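Local coordinates for putative PII-like nitrogen regulatory protein (Shewanella baltica, PDB 3CE8) that is of unknown function but resembles PII-like nitrogen regulatory proteins and forms a trimer, consistent with a signalling or regulatory role, at residues T22-K35 / E77-Q90. Residues are numbered along the deposited sequence; the frame is centred on the assembly and turned at random. Where two conformers were deposited one is given.
With EDO (1,2-ethanediol), chain E.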
loop_
_atom_site.group_PDB
_atom_site.type_symbol
_atom_site.label_atom_id
_atom_site.label_comp_id
_atom_site.label_asym_id
_atom_site.label_seq_id
_atom_site.Cartn_x
_atom_site.Cartn_y
_atom_site.Cartn_z
ATOM N N THR A 22 4.382 -5.614 16.900
ATOM C CA THR A 22 3.498 -6.766 17.117
ATOM C C THR A 22 2.260 -6.599 16.220
ATOM O O THR A 22 1.461 -7.506 16.076
ATOM C CB THR A 22 3.075 -6.907 18.570
ATOM O OG1 THR A 22 2.429 -5.695 18.986
ATOM C CG2 THR A 22 4.299 -7.233 19.466
ATOM N N GLU A 23 2.141 -5.408 15.631
ATOM C CA GLU A 23 1.086 -5.095 14.628
ATOM C C GLU A 23 1.661 -5.326 13.261
ATOM O O GLU A 23 2.833 -5.048 12.977
ATOM C CB GLU A 23 0.564 -3.655 14.665
ATOM C CG GLU A 23 -0.269 -3.321 15.882
ATOM C CD GLU A 23 -1.621 -4.006 15.905
ATOM O OE1 GLU A 23 -2.322 -3.992 14.872
ATOM O OE2 GLU A 23 -1.997 -4.522 16.977
ATOM N N GLN A 24 0.816 -5.857 12.409
ATOM C CA GLN A 24 1.214 -6.128 11.042
ATOM C C GLN A 24 0.005 -5.928 10.134
ATOM O O GLN A 24 -1.125 -5.938 10.593
ATOM C CB GLN A 24 1.832 -7.521 10.940
ATOM C CG GLN A 24 0.930 -8.613 11.413
ATOM C CD GLN A 24 1.574 -9.986 11.322
ATOM O OE1 GLN A 24 2.802 -10.117 11.459
ATOM N NE2 GLN A 24 0.730 -11.035 11.100
ATOM N N LEU A 25 0.272 -5.696 8.864
ATOM C CA LEU A 25 -0.776 -5.404 7.894
ATOM C C LEU A 25 -1.089 -6.570 6.965
ATOM O O LEU A 25 -0.223 -7.049 6.281
ATOM C CB LEU A 25 -0.337 -4.183 7.055
ATOM C CG LEU A 25 -1.367 -3.543 6.133
ATOM C CD1 LEU A 25 -2.436 -2.889 7.006
ATOM C CD2 LEU A 25 -0.712 -2.546 5.129
ATOM N N LEU A 26 -2.317 -7.046 6.971
ATOM C CA LEU A 26 -2.724 -8.062 5.998
ATOM C C LEU A 26 -3.296 -7.373 4.797
ATOM O O LEU A 26 -4.165 -6.518 4.920
ATOM C CB LEU A 26 -3.794 -9.010 6.552
ATOM C CG LEU A 26 -4.421 -9.998 5.564
ATOM C CD1 LEU A 26 -3.434 -11.052 5.068
ATOM C CD2 LEU A 26 -5.550 -10.648 6.310
ATOM N N VAL A 27 -2.731 -7.695 3.648
ATOM C CA VAL A 27 -3.236 -7.189 2.358
ATOM C C VAL A 27 -3.765 -8.389 1.617
ATOM O O VAL A 27 -3.096 -9.423 1.464
ATOM C CB VAL A 27 -2.183 -6.494 1.485
ATOM C CG1 VAL A 27 -2.830 -6.082 0.158
ATOM C CG2 VAL A 27 -1.589 -5.297 2.234
ATOM N N LEU A 28 -4.999 -8.225 1.180
ATOM C CA LEU A 28 -5.799 -9.301 0.561
ATOM C C LEU A 28 -6.460 -8.816 -0.718
ATOM O O LEU A 28 -7.144 -7.799 -0.712
ATOM C CB LEU A 28 -6.853 -9.736 1.597
ATOM C CG LEU A 28 -7.936 -10.728 1.202
ATOM C CD1 LEU A 28 -7.372 -12.121 0.921
ATOM C CD2 LEU A 28 -8.943 -10.763 2.333
ATOM N N ILE A 29 -6.191 -9.518 -1.817
ATOM C CA ILE A 29 -6.749 -9.178 -3.135
ATOM C C ILE A 29 -7.883 -10.148 -3.405
ATOM O O ILE A 29 -7.667 -11.278 -3.832
ATOM C CB ILE A 29 -5.687 -9.224 -4.261
ATOM C CG1 ILE A 29 -4.479 -8.368 -3.871
ATOM C CG2 ILE A 29 -6.251 -8.749 -5.572
ATOM C CD1 ILE A 29 -4.866 -7.005 -3.372
ATOM N N ALA A 30 -9.087 -9.649 -3.143
ATOM C CA ALA A 30 -10.342 -10.388 -3.189
ATOM C C ALA A 30 -11.168 -10.080 -4.403
ATOM O O ALA A 30 -11.219 -8.961 -4.922
ATOM C CB ALA A 30 -11.162 -10.084 -1.934
ATOM N N GLN A 31 -11.880 -11.099 -4.826
ATOM C CA GLN A 31 -12.742 -10.964 -5.997
ATOM C C GLN A 31 -13.955 -10.188 -5.547
ATOM O O GLN A 31 -14.341 -10.248 -4.398
ATOM C CB GLN A 31 -13.090 -12.332 -6.565
ATOM C CG GLN A 31 -11.901 -13.305 -6.461
ATOM C CD GLN A 31 -12.042 -14.494 -7.362
ATOM O OE1 GLN A 31 -12.367 -14.345 -8.544
ATOM N NE2 GLN A 31 -11.763 -15.688 -6.826
ATOM N N ASN A 32 -14.518 -9.418 -6.457
ATOM C CA ASN A 32 -15.636 -8.517 -6.124
ATOM C C ASN A 32 -16.874 -9.195 -5.559
ATOM O O ASN A 32 -17.622 -8.582 -4.807
ATOM C CB ASN A 32 -16.010 -7.602 -7.308
ATOM C CG ASN A 32 -14.973 -6.479 -7.530
ATOM O OD1 ASN A 32 -14.293 -6.033 -6.593
ATOM N ND2 ASN A 32 -14.872 -6.008 -8.768
ATOM N N ASP A 33 -17.043 -10.472 -5.866
ATOM C CA ASP A 33 -18.233 -11.218 -5.415
ATOM C C ASP A 33 -18.214 -11.645 -3.928
ATOM O O ASP A 33 -19.269 -11.731 -3.285
ATOM C CB ASP A 33 -18.571 -12.393 -6.356
ATOM C CG ASP A 33 -17.448 -13.398 -6.490
ATOM O OD1 ASP A 33 -16.490 -13.344 -5.686
ATOM O OD2 ASP A 33 -17.531 -14.247 -7.405
ATOM N N ILE A 34 -17.029 -11.869 -3.378
ATOM C CA ILE A 34 -16.920 -12.297 -1.956
ATOM C C ILE A 34 -16.578 -11.112 -1.076
ATOM O O ILE A 34 -16.276 -11.257 0.105
ATOM C CB ILE A 34 -15.887 -13.432 -1.688
ATOM C CG1 ILE A 34 -14.487 -13.012 -2.152
ATOM C CG2 ILE A 34 -16.339 -14.721 -2.314
ATOM C CD1 ILE A 34 -13.352 -13.934 -1.686
ATOM N N LYS A 35 -16.668 -9.940 -1.682
ATOM C CA LYS A 35 -16.342 -8.656 -1.026
ATOM C C LYS A 35 -17.149 -8.424 0.262
ATOM O O LYS A 35 -16.605 -8.099 1.331
ATOM C CB LYS A 35 -16.540 -7.490 -2.030
ATOM C CG LYS A 35 -16.480 -6.067 -1.435
ATOM C CD LYS A 35 -16.253 -4.947 -2.499
ATOM C CE LYS A 35 -17.440 -4.713 -3.437
ATOM N NZ LYS A 35 -17.128 -3.688 -4.489
ATOM N N GLU A 77 -10.490 -6.738 -12.383
ATOM C CA GLU A 77 -10.705 -5.814 -11.257
ATOM C C GLU A 77 -11.064 -6.502 -9.946
ATOM O O GLU A 77 -11.956 -7.346 -9.866
ATOM C CB GLU A 77 -11.809 -4.802 -11.607
ATOM C CG GLU A 77 -11.992 -3.663 -10.596
ATOM C CD GLU A 77 -11.020 -2.492 -10.837
ATOM O OE1 GLU A 77 -10.542 -2.343 -11.988
ATOM O OE2 GLU A 77 -10.752 -1.707 -9.895
ATOM N N PHE A 78 -10.345 -6.100 -8.911
ATOM C CA PHE A 78 -10.519 -6.653 -7.565
ATOM C C PHE A 78 -10.682 -5.609 -6.496
ATOM O O PHE A 78 -10.502 -4.411 -6.659
ATOM C CB PHE A 78 -9.313 -7.508 -7.125
ATOM C CG PHE A 78 -8.920 -8.578 -8.099
ATOM C CD1 PHE A 78 -8.099 -8.285 -9.174
ATOM C CD2 PHE A 78 -9.329 -9.877 -7.920
ATOM C CE1 PHE A 78 -7.718 -9.254 -10.068
ATOM C CE2 PHE A 78 -8.954 -10.860 -8.818
ATOM C CZ PHE A 78 -8.148 -10.543 -9.887
ATOM N N CYS A 79 -10.941 -6.160 -5.347
ATOM C CA CYS A 79 -11.114 -5.389 -4.160
ATOM C C CYS A 79 -9.913 -5.657 -3.275
ATOM O O CYS A 79 -9.589 -6.790 -2.974
ATOM C CB CYS A 79 -12.429 -5.790 -3.488
ATOM S SG CYS A 79 -12.815 -4.842 -1.993
ATOM N N LYS A 80 -9.240 -4.588 -2.890
ATOM C CA LYS A 80 -8.064 -4.676 -2.051
ATOM C C LYS A 80 -8.358 -4.160 -0.658
ATOM O O LYS A 80 -8.638 -2.966 -0.411
ATOM C CB LYS A 80 -6.894 -3.914 -2.679
ATOM C CG LYS A 80 -5.567 -3.902 -1.904
ATOM C CD LYS A 80 -4.648 -2.822 -2.510
ATOM C CE LYS A 80 -3.314 -2.625 -1.839
ATOM N NZ LYS A 80 -2.588 -1.431 -2.399
ATOM N N PHE A 81 -8.258 -5.133 0.233
ATOM C CA PHE A 81 -8.455 -4.959 1.658
ATOM C C PHE A 81 -7.119 -4.833 2.338
ATOM O O PHE A 81 -6.162 -5.521 2.000
ATOM C CB PHE A 81 -9.140 -6.190 2.284
ATOM C CG PHE A 81 -10.630 -6.331 1.962
ATOM C CD1 PHE A 81 -11.054 -7.012 0.833
ATOM C CD2 PHE A 81 -11.595 -5.824 2.825
ATOM C CE1 PHE A 81 -12.397 -7.149 0.569
ATOM C CE2 PHE A 81 -12.937 -5.949 2.547
ATOM C CZ PHE A 81 -13.341 -6.613 1.432
ATOM N N GLU A 82 -7.076 -3.934 3.302
ATOM C CA GLU A 82 -5.915 -3.779 4.174
ATOM C C GLU A 82 -6.409 -3.813 5.604
ATOM O O GLU A 82 -7.279 -3.023 6.006
ATOM C CB GLU A 82 -5.138 -2.502 3.867
ATOM C CG GLU A 82 -4.479 -2.556 2.507
ATOM C CD GLU A 82 -3.476 -1.448 2.252
ATOM O OE1 GLU A 82 -3.292 -0.527 3.075
ATOM O OE2 GLU A 82 -2.833 -1.527 1.205
ATOM N N ILE A 83 -5.852 -4.777 6.333
ATOM C CA ILE A 83 -6.257 -5.105 7.693
ATOM C C ILE A 83 -5.115 -5.201 8.701
ATOM O O ILE A 83 -4.347 -6.154 8.767
ATOM C CB ILE A 83 -7.017 -6.451 7.691
ATOM C CG1 ILE A 83 -8.096 -6.422 6.603
ATOM C CG2 ILE A 83 -7.611 -6.795 9.080
ATOM C CD1 ILE A 83 -8.300 -7.753 6.011
HETATM N N MSE A 84 -5.034 -4.146 9.477
HETATM C CA MSE A 84 -4.075 -4.040 10.560
HETATM C C MSE A 84 -4.599 -4.948 11.660
HETATM O O MSE A 84 -5.793 -4.934 11.994
HETATM C CB MSE A 84 -3.943 -2.601 11.081
HETATM C CG MSE A 84 -2.848 -2.446 12.116
HETATM SE SE MSE A 84 -1.125 -2.494 11.264
HETATM C CE MSE A 84 -1.396 -1.044 10.007
ATOM N N HIS A 85 -3.693 -5.748 12.199
ATOM C CA HIS A 85 -4.020 -6.696 13.233
ATOM C C HIS A 85 -2.789 -7.109 14.020
ATOM O O HIS A 85 -1.673 -7.029 13.514
ATOM C CB HIS A 85 -4.614 -7.951 12.582
ATOM C CG HIS A 85 -3.642 -8.691 11.705
ATOM N ND1 HIS A 85 -3.334 -8.281 10.417
ATOM C CD2 HIS A 85 -2.900 -9.801 11.936
ATOM C CE1 HIS A 85 -2.430 -9.103 9.903
ATOM N NE2 HIS A 85 -2.143 -10.029 10.803
ATOM N N PRO A 86 -2.991 -7.551 15.265
ATOM C CA PRO A 86 -1.881 -8.073 16.028
ATOM C C PRO A 86 -1.358 -9.399 15.460
ATOM O O PRO A 86 -2.119 -10.300 15.096
ATOM C CB PRO A 86 -2.471 -8.298 17.430
ATOM C CG PRO A 86 -3.914 -7.834 17.397
ATOM C CD PRO A 86 -4.290 -7.686 15.957
ATOM N N ALA A 87 -0.042 -9.492 15.421
ATOM C CA ALA A 87 0.647 -10.661 14.905
ATOM C C ALA A 87 0.156 -11.917 15.602
ATOM O O ALA A 87 0.086 -12.997 15.016
ATOM C CB ALA A 87 2.198 -10.504 15.078
ATOM N N ALA A 88 -0.252 -11.737 16.843
ATOM C CA ALA A 88 -0.686 -12.860 17.703
ATOM C C ALA A 88 -1.999 -13.500 17.239
ATOM O O ALA A 88 -2.316 -14.627 17.604
ATOM C CB ALA A 88 -0.849 -12.403 19.142
ATOM N N GLN A 89 -2.729 -12.751 16.419
ATOM C CA GLN A 89 -4.073 -13.115 15.958
ATOM C C GLN A 89 -4.078 -13.384 14.449
ATOM O O GLN A 89 -5.121 -13.484 13.804
ATOM C CB GLN A 89 -5.011 -11.957 16.226
ATOM C CG GLN A 89 -4.974 -11.434 17.634
ATOM C CD GLN A 89 -5.746 -12.283 18.584
ATOM O OE1 GLN A 89 -6.505 -13.157 18.170
ATOM N NE2 GLN A 89 -5.572 -12.027 19.878
ATOM N N GLN A 90 -2.881 -13.511 13.918
ATOM C CA GLN A 90 -2.692 -13.774 12.500
ATOM C C GLN A 90 -3.437 -15.031 12.016
ATOM O O GLN A 90 -4.126 -15.000 10.992
ATOM C CB GLN A 90 -1.199 -13.914 12.167
ATOM C CG GLN A 90 -0.917 -13.986 10.665
ATOM C CD GLN A 90 0.528 -14.325 10.358
ATOM O OE1 GLN A 90 1.411 -13.473 10.431
ATOM N NE2 GLN A 90 0.769 -15.585 9.991
HETATM C C1 EDO E . -5.951 -0.525 8.155
HETATM O O1 EDO E . -6.796 -0.124 7.070
HETATM C C2 EDO E . -6.565 -0.168 9.497
HETATM O O2 EDO E . -6.964 -1.456 9.922
#
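The two central strands of the four-stranded antiparallel sheet meet here, 23-31 against 77-86. Gln24 and His85, Leu26 and Ile83, Leu28 and Phe81, and Ala30 and Cys79 are hydrogen-bonded pairs. Their side chains share one face, where Leu28, Ala30 and Phe81 pack on helix 35-42. Ala30 CB meets the edge of the Phe81 ring at CE1, 4.1 Å away. Leu26 and Ile83 lie side by side, CD2 to CD1.

Gln24 NE2 donates twice. One bond runs to His85 NE2 (3.1 Å), tilted from the ring plane; the other meets a lone pair of Gln90 OE1 (2.6 Å). The Gln24 amide stands 78° from the imidazole and nearly coplanar with the Gln90 amide. His85 CG lies between the backbone N and the carbonyl carbon (chi1 65°), which brings the ring edge to Leu26 N and lets ND1 donate in its own ring plane to Ile83 O (2.9 Å). Leu26 N reaches that oxygen from the opposite face of its plane, at 2.9 Å. A leucine in place of His85 would probably leave Gln24 NE2 without one acceptor and Ile83 O with one donor fewer.

On the other face, Ile29 CD1 packs on Lys80 CG (3.5 Å). Glu82 there packs on Trp109 of the second subunit. This antiparallel pairing, in a sheet ordered 50-60, 74-86, 23-31, 106-112 with two helices, is typical of the ferredoxin-like fold of trimeric PII-like proteins.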